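Local coordinates for protein STN1 (Saccharomyces cerevisiae, PDB 3KEY), which helps to regulate telomere length and protect chromosome ends, holding back telomerase loading through its interaction with CDC13, and is represented here by its C-terminal tandem winged-helix region, at residues A[101-106]-A[137-142]; A[120-123]-A[129-132]. All coordinates share one frame; numbering follows the deposited sequence.

Contact 1: A[101-106]-A[137-142]; sequences KRISVL and DVFKEC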
loop_
_atom_site.group_PDB
_atom_site.type_symbol
_atom_site.label_atom_id
_atom_site.label_comp_id
_atom_site.label_asym_id
_atom_site.label_seq_id
_atom_site.Cartn_x
_atom_site.Cartn_y
_atom_site.Cartn_z
ATOM N N LYS A 101 3.186 -12.053 -8.562
ATOM C CA LYS A 101 3.892 -12.895 -9.523
ATOM C C LYS A 101 5.329 -13.152 -9.084
ATOM O O LYS A 101 5.823 -14.277 -9.184
ATOM C CB LYS A 101 3.902 -12.243 -10.909
ATOM C CG LYS A 101 2.546 -12.239 -11.606
ATOM C CD LYS A 101 2.603 -11.428 -12.902
ATOM C CE LYS A 101 1.250 -11.375 -13.607
ATOM N NZ LYS A 101 1.276 -10.427 -14.767
ATOM N N ARG A 102 6.002 -12.105 -8.605
ATOM C CA ARG A 102 7.384 -12.246 -8.158
ATOM C C ARG A 102 7.466 -13.245 -7.008
ATOM O O ARG A 102 8.283 -14.163 -7.031
ATOM C CB ARG A 102 7.948 -10.893 -7.712
ATOM C CG ARG A 102 9.338 -10.972 -7.079
ATOM C CD ARG A 102 10.296 -11.725 -7.976
ATOM N NE ARG A 102 10.328 -11.130 -9.308
ATOM C CZ ARG A 102 11.217 -10.226 -9.708
ATOM N NH1 ARG A 102 12.173 -9.805 -8.886
ATOM N NH2 ARG A 102 11.130 -9.725 -10.933
ATOM N N ILE A 103 6.611 -13.058 -6.005
ATOM C CA ILE A 103 6.577 -13.932 -4.841
ATOM C C ILE A 103 6.283 -15.372 -5.279
ATOM O O ILE A 103 6.914 -16.324 -4.811
ATOM C CB ILE A 103 5.489 -13.443 -3.846
ATOM C CG1 ILE A 103 5.968 -12.160 -3.147
ATOM C CG2 ILE A 103 5.146 -14.532 -2.846
ATOM C CD1 ILE A 103 4.845 -11.411 -2.425
ATOM N N SER A 104 5.324 -15.517 -6.187
ATOM C CA SER A 104 4.939 -16.828 -6.685
ATOM C C SER A 104 6.113 -17.586 -7.325
ATOM O O SER A 104 6.347 -18.755 -7.010
ATOM C CB SER A 104 3.789 -16.687 -7.688
ATOM O OG SER A 104 3.456 -17.944 -8.252
ATOM N N VAL A 105 6.851 -16.927 -8.212
ATOM C CA VAL A 105 7.977 -17.587 -8.858
ATOM C C VAL A 105 9.114 -17.884 -7.872
ATOM O O VAL A 105 9.730 -18.953 -7.941
ATOM C CB VAL A 105 8.534 -16.761 -10.052
ATOM C CG1 VAL A 105 9.148 -15.459 -9.568
ATOM C CG2 VAL A 105 9.578 -17.579 -10.795
ATOM N N LEU A 106 9.387 -16.959 -6.954
ATOM C CA LEU A 106 10.449 -17.177 -5.968
ATOM C C LEU A 106 10.157 -18.424 -5.133
ATOM O O LEU A 106 11.053 -19.226 -4.865
ATOM C CB LEU A 106 10.607 -15.958 -5.044
ATOM C CG LEU A 106 11.275 -14.726 -5.674
ATOM C CD1 LEU A 106 11.281 -13.559 -4.681
ATOM C CD2 LEU A 106 12.708 -15.082 -6.098
ATOM N N ASP A 137 5.553 -1.740 1.284
ATOM C CA ASP A 137 4.208 -1.992 1.782
ATOM C C ASP A 137 3.412 -2.918 0.872
ATOM O O ASP A 137 2.604 -3.707 1.349
ATOM C CB ASP A 137 3.458 -0.676 2.039
ATOM C CG ASP A 137 4.047 0.102 3.218
ATOM O OD1 ASP A 137 4.683 -0.541 4.086
ATOM O OD2 ASP A 137 3.879 1.339 3.288
ATOM N N VAL A 138 3.643 -2.850 -0.434
ATOM C CA VAL A 138 2.915 -3.745 -1.324
ATOM C C VAL A 138 3.357 -5.194 -1.072
ATOM O O VAL A 138 2.519 -6.092 -0.930
ATOM C CB VAL A 138 3.130 -3.370 -2.816
ATOM C CG1 VAL A 138 2.498 -4.434 -3.723
ATOM C CG2 VAL A 138 2.493 -2.009 -3.093
ATOM N N PHE A 139 4.666 -5.418 -0.988
ATOM C CA PHE A 139 5.172 -6.768 -0.746
ATOM C C PHE A 139 4.773 -7.311 0.628
ATOM O O PHE A 139 4.463 -8.496 0.753
ATOM C CB PHE A 139 6.698 -6.831 -0.940
ATOM C CG PHE A 139 7.110 -7.048 -2.382
ATOM C CD1 PHE A 139 7.202 -5.976 -3.265
ATOM C CD2 PHE A 139 7.340 -8.337 -2.865
ATOM C CE1 PHE A 139 7.517 -6.182 -4.613
ATOM C CE2 PHE A 139 7.655 -8.559 -4.207
ATOM C CZ PHE A 139 7.743 -7.478 -5.086
ATOM N N LYS A 140 4.759 -6.455 1.653
ATOM C CA LYS A 140 4.344 -6.907 2.980
ATOM C C LYS A 140 2.911 -7.460 2.931
ATOM O O LYS A 140 2.632 -8.540 3.462
ATOM C CB LYS A 140 4.424 -5.763 4.000
ATOM C CG LYS A 140 5.832 -5.504 4.533
ATOM C CD LYS A 140 5.859 -4.382 5.571
ATOM C CE LYS A 140 7.248 -4.254 6.208
ATOM N NZ LYS A 140 7.297 -3.129 7.197
ATOM N N GLU A 141 2.008 -6.718 2.294
ATOM C CA GLU A 141 0.618 -7.149 2.173
ATOM C C GLU A 141 0.476 -8.458 1.385
ATOM O O GLU A 141 -0.280 -9.348 1.777
ATOM C CB GLU A 141 -0.224 -6.066 1.502
ATOM C CG GLU A 141 -1.151 -5.351 2.447
ATOM C CD GLU A 141 -1.864 -6.311 3.394
ATOM O OE1 GLU A 141 -2.597 -7.228 2.931
ATOM O OE2 GLU A 141 -1.682 -6.147 4.607
ATOM N N CYS A 142 1.185 -8.568 0.267
ATOM C CA CYS A 142 1.124 -9.789 -0.528
ATOM C C CYS A 142 1.689 -10.970 0.254
ATOM O O CYS A 142 1.106 -12.051 0.260
ATOM C CB CYS A 142 1.898 -9.620 -1.832
ATOM S SG CYS A 142 1.132 -8.446 -2.949
#
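Ile-103 and Cys-142 meet where helices 90-108 and 132-149 face each other, and their carbons make the tightest apolar touch of the pair: CD1 of Ile-103 lies 3.5 Å from CB of Cys-142, somewhat inside normal van der Waals range. An isoleucine suits the place because its longer branch spans the gap between the helices. CG1 stands anti to the carbonyl carbon (chi1 -73°) and the chain runs on extended, so that CD1 carries across to the other helix. A small residue opposite, cysteine, is consistent with the close approach of the backbones here, the CA atoms of Ile-103 and Cys-142 being 8.1 Å apart.

The aromatic part of the contact belongs to Phe-139. Ile-103 and Phe-139 lie alongside each other, pointing opposite ways, with CG1 of Ile-103 4.1 Å from both CD2 and CE2 of Phe-139 and CD1 of Ile-103 coming obliquely to CD2 of the ring at 4.0 Å. Arg-102 reaches the same ring at its edge, its CG 4.1 Å from CE2 of Phe-139. Only the aliphatic root of the arginine is used: beyond CG the chain bends twice and the guanidinium is carried off from helix 132-149, keeping the charged group off the apolar seam. Ala-99, Ile-174 and Leu-176 add further apolar cover to Phe-139.

No hydrogen bond joins the two segments, whose axes approach to 10.9 Å and cross at -55°. Such apolar contact, with strand 173-180 also supplying residues, is characteristic of the packing of the first helix of a winged helix-turn-helix domain against its third, here in the second such domain of this C-terminal region.

Contact 2: A[120-123]-A[129-132]; sequences HVQE and YITT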
loop_
_atom_site.group_PDB
_atom_site.type_symbol
_atom_site.label_atom_id
_atom_site.label_comp_id
_atom_site.label_asym_id
_atom_site.label_seq_id
_atom_site.Cartn_x
_atom_site.Cartn_y
_atom_site.Cartn_z
ATOM N N HIS A 120 14.024 -1.522 -11.558
ATOM C CA HIS A 120 13.395 -2.554 -12.385
ATOM C C HIS A 120 11.874 -2.448 -12.302
ATOM O O HIS A 120 11.170 -2.567 -13.309
ATOM C CB HIS A 120 13.842 -3.959 -11.945
ATOM C CG HIS A 120 15.282 -4.245 -12.235
ATOM N ND1 HIS A 120 15.863 -5.476 -12.006
ATOM C CD2 HIS A 120 16.269 -3.451 -12.716
ATOM C CE1 HIS A 120 17.142 -5.426 -12.330
ATOM N NE2 HIS A 120 17.415 -4.206 -12.762
ATOM N N VAL A 121 11.364 -2.223 -11.097
ATOM C CA VAL A 121 9.929 -2.090 -10.913
ATOM C C VAL A 121 9.417 -0.845 -11.636
ATOM O O VAL A 121 8.356 -0.880 -12.259
ATOM C CB VAL A 121 9.562 -1.967 -9.430
ATOM C CG1 VAL A 121 8.056 -1.777 -9.289
ATOM C CG2 VAL A 121 10.040 -3.195 -8.668
ATOM N N GLN A 122 10.164 0.251 -11.540
ATOM C CA GLN A 122 9.769 1.500 -12.191
ATOM C C GLN A 122 9.729 1.353 -13.712
ATOM O O GLN A 122 8.806 1.845 -14.366
ATOM C CB GLN A 122 10.728 2.630 -11.805
ATOM C CG GLN A 122 10.885 2.796 -10.303
ATOM C CD GLN A 122 11.861 3.887 -9.917
ATOM O OE1 GLN A 122 12.961 3.973 -10.462
ATOM N NE2 GLN A 122 11.467 4.720 -8.956
ATOM N N GLU A 123 10.725 0.661 -14.261
ATOM C CA GLU A 123 10.831 0.431 -15.705
ATOM C C GLU A 123 9.768 -0.539 -16.217
ATOM O O GLU A 123 9.145 -0.304 -17.252
ATOM C CB GLU A 123 12.226 -0.116 -16.040
ATOM C CG GLU A 123 12.511 -0.291 -17.521
ATOM C CD GLU A 123 12.400 1.014 -18.291
ATOM O OE1 GLU A 123 13.022 2.015 -17.872
ATOM O OE2 GLU A 123 11.692 1.036 -19.317
ATOM N N TYR A 129 7.459 7.393 -10.206
ATOM C CA TYR A 129 7.247 7.906 -8.853
ATOM C C TYR A 129 7.171 6.874 -7.739
ATOM O O TYR A 129 7.059 7.236 -6.566
ATOM C CB TYR A 129 5.984 8.774 -8.816
ATOM C CG TYR A 129 6.027 9.988 -9.725
ATOM C CD1 TYR A 129 4.886 10.760 -9.935
ATOM C CD2 TYR A 129 7.201 10.357 -10.391
ATOM C CE1 TYR A 129 4.908 11.868 -10.789
ATOM C CE2 TYR A 129 7.233 11.465 -11.249
ATOM C CZ TYR A 129 6.080 12.212 -11.442
ATOM O OH TYR A 129 6.085 13.296 -12.289
ATOM N N ILE A 130 7.224 5.593 -8.081
ATOM C CA ILE A 130 7.158 4.590 -7.029
ATOM C C ILE A 130 8.433 4.671 -6.193
ATOM O O ILE A 130 9.527 4.848 -6.726
ATOM C CB ILE A 130 6.985 3.174 -7.604
ATOM C CG1 ILE A 130 6.698 2.197 -6.470
ATOM C CG2 ILE A 130 8.226 2.754 -8.367
ATOM C CD1 ILE A 130 6.505 0.785 -6.943
ATOM N N THR A 131 8.280 4.579 -4.878
ATOM C CA THR A 131 9.415 4.653 -3.964
ATOM C C THR A 131 9.642 3.292 -3.321
ATOM O O THR A 131 8.803 2.399 -3.435
ATOM C CB THR A 131 9.162 5.662 -2.837
ATOM O OG1 THR A 131 8.063 5.206 -2.035
ATOM C CG2 THR A 131 8.836 7.052 -3.420
ATOM N N THR A 132 10.766 3.141 -2.630
ATOM C CA THR A 132 11.062 1.873 -1.978
ATOM C C THR A 132 10.084 1.602 -0.828
ATOM O O THR A 132 9.700 0.456 -0.607
ATOM C CB THR A 132 12.529 1.828 -1.479
ATOM O OG1 THR A 132 12.757 2.876 -0.532
ATOM C CG2 THR A 132 13.493 2.005 -2.659
#
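Gln-122 and Ile-130 join helix 118-125 to the loop that leads into helix 132-149, the turn of the helix-turn-helix in the second winged-helix domain.

The polar link is a single hydrogen bond from a side chain to the backbone: NE2 of Gln-122 donates to the carbonyl O of Ile-130 over 3.0 Å. The donor lies in the carbonyl plane, with a C=O...N angle of 155°, and the acceptor is only slightly out of the glutamine amide plane. The bond is not straight, its N-H...O angle being 142°. A glutamine fits because its chain is long enough to span the turn and ends in an N-H donor; extended beyond CG, it brings the amide to the loop. A leucine in its place would probably leave the carbonyl of Ile-130 without this donor and the loop less firmly tied to the helix.

The apolar contacts all centre on Ile-130, a buried residue whose two branches have different partners. Its CD1 meets CG1 of Val-121 at 3.8 Å, the side chains crossing at about a right angle. With CG1 of Ile-130 anti to the backbone N (chi1 -171°), the longer branch extends to this compact valine, and both residues also touch Leu-95 and Ile-135 of the neighbouring helices. Next in the chain, Thr-131 is the N-cap of helix 132-149, its OG1 accepting a bond from the backbone N of Gly-134. The shorter branch of Ile-130 turns to the glutamine instead, its CG2 lying against the aliphatic CG of Gln-122, at a modelled 3.3 Å that is shorter than carbons normally allow and so doubtful in detail.

From the N terminus, the chain first passes through the other winged-helix domain and then enters helix 90-108, which supplies the first half of contact 1. It continues through strand 113-117 into helix 118-125, turns, and closes the short loop of contact 2 just before helix 132-149 begins. Two to three turns along that helix, contact 1 closes the larger loop, so contact 2 is nested within it. Their centres are 15 Å apart and they do not touch. Contact 2 fixes the turn between consecutive helices, whereas contact 1 ties the second of these to helix 90-108, which also borders contact 2 through Leu-95.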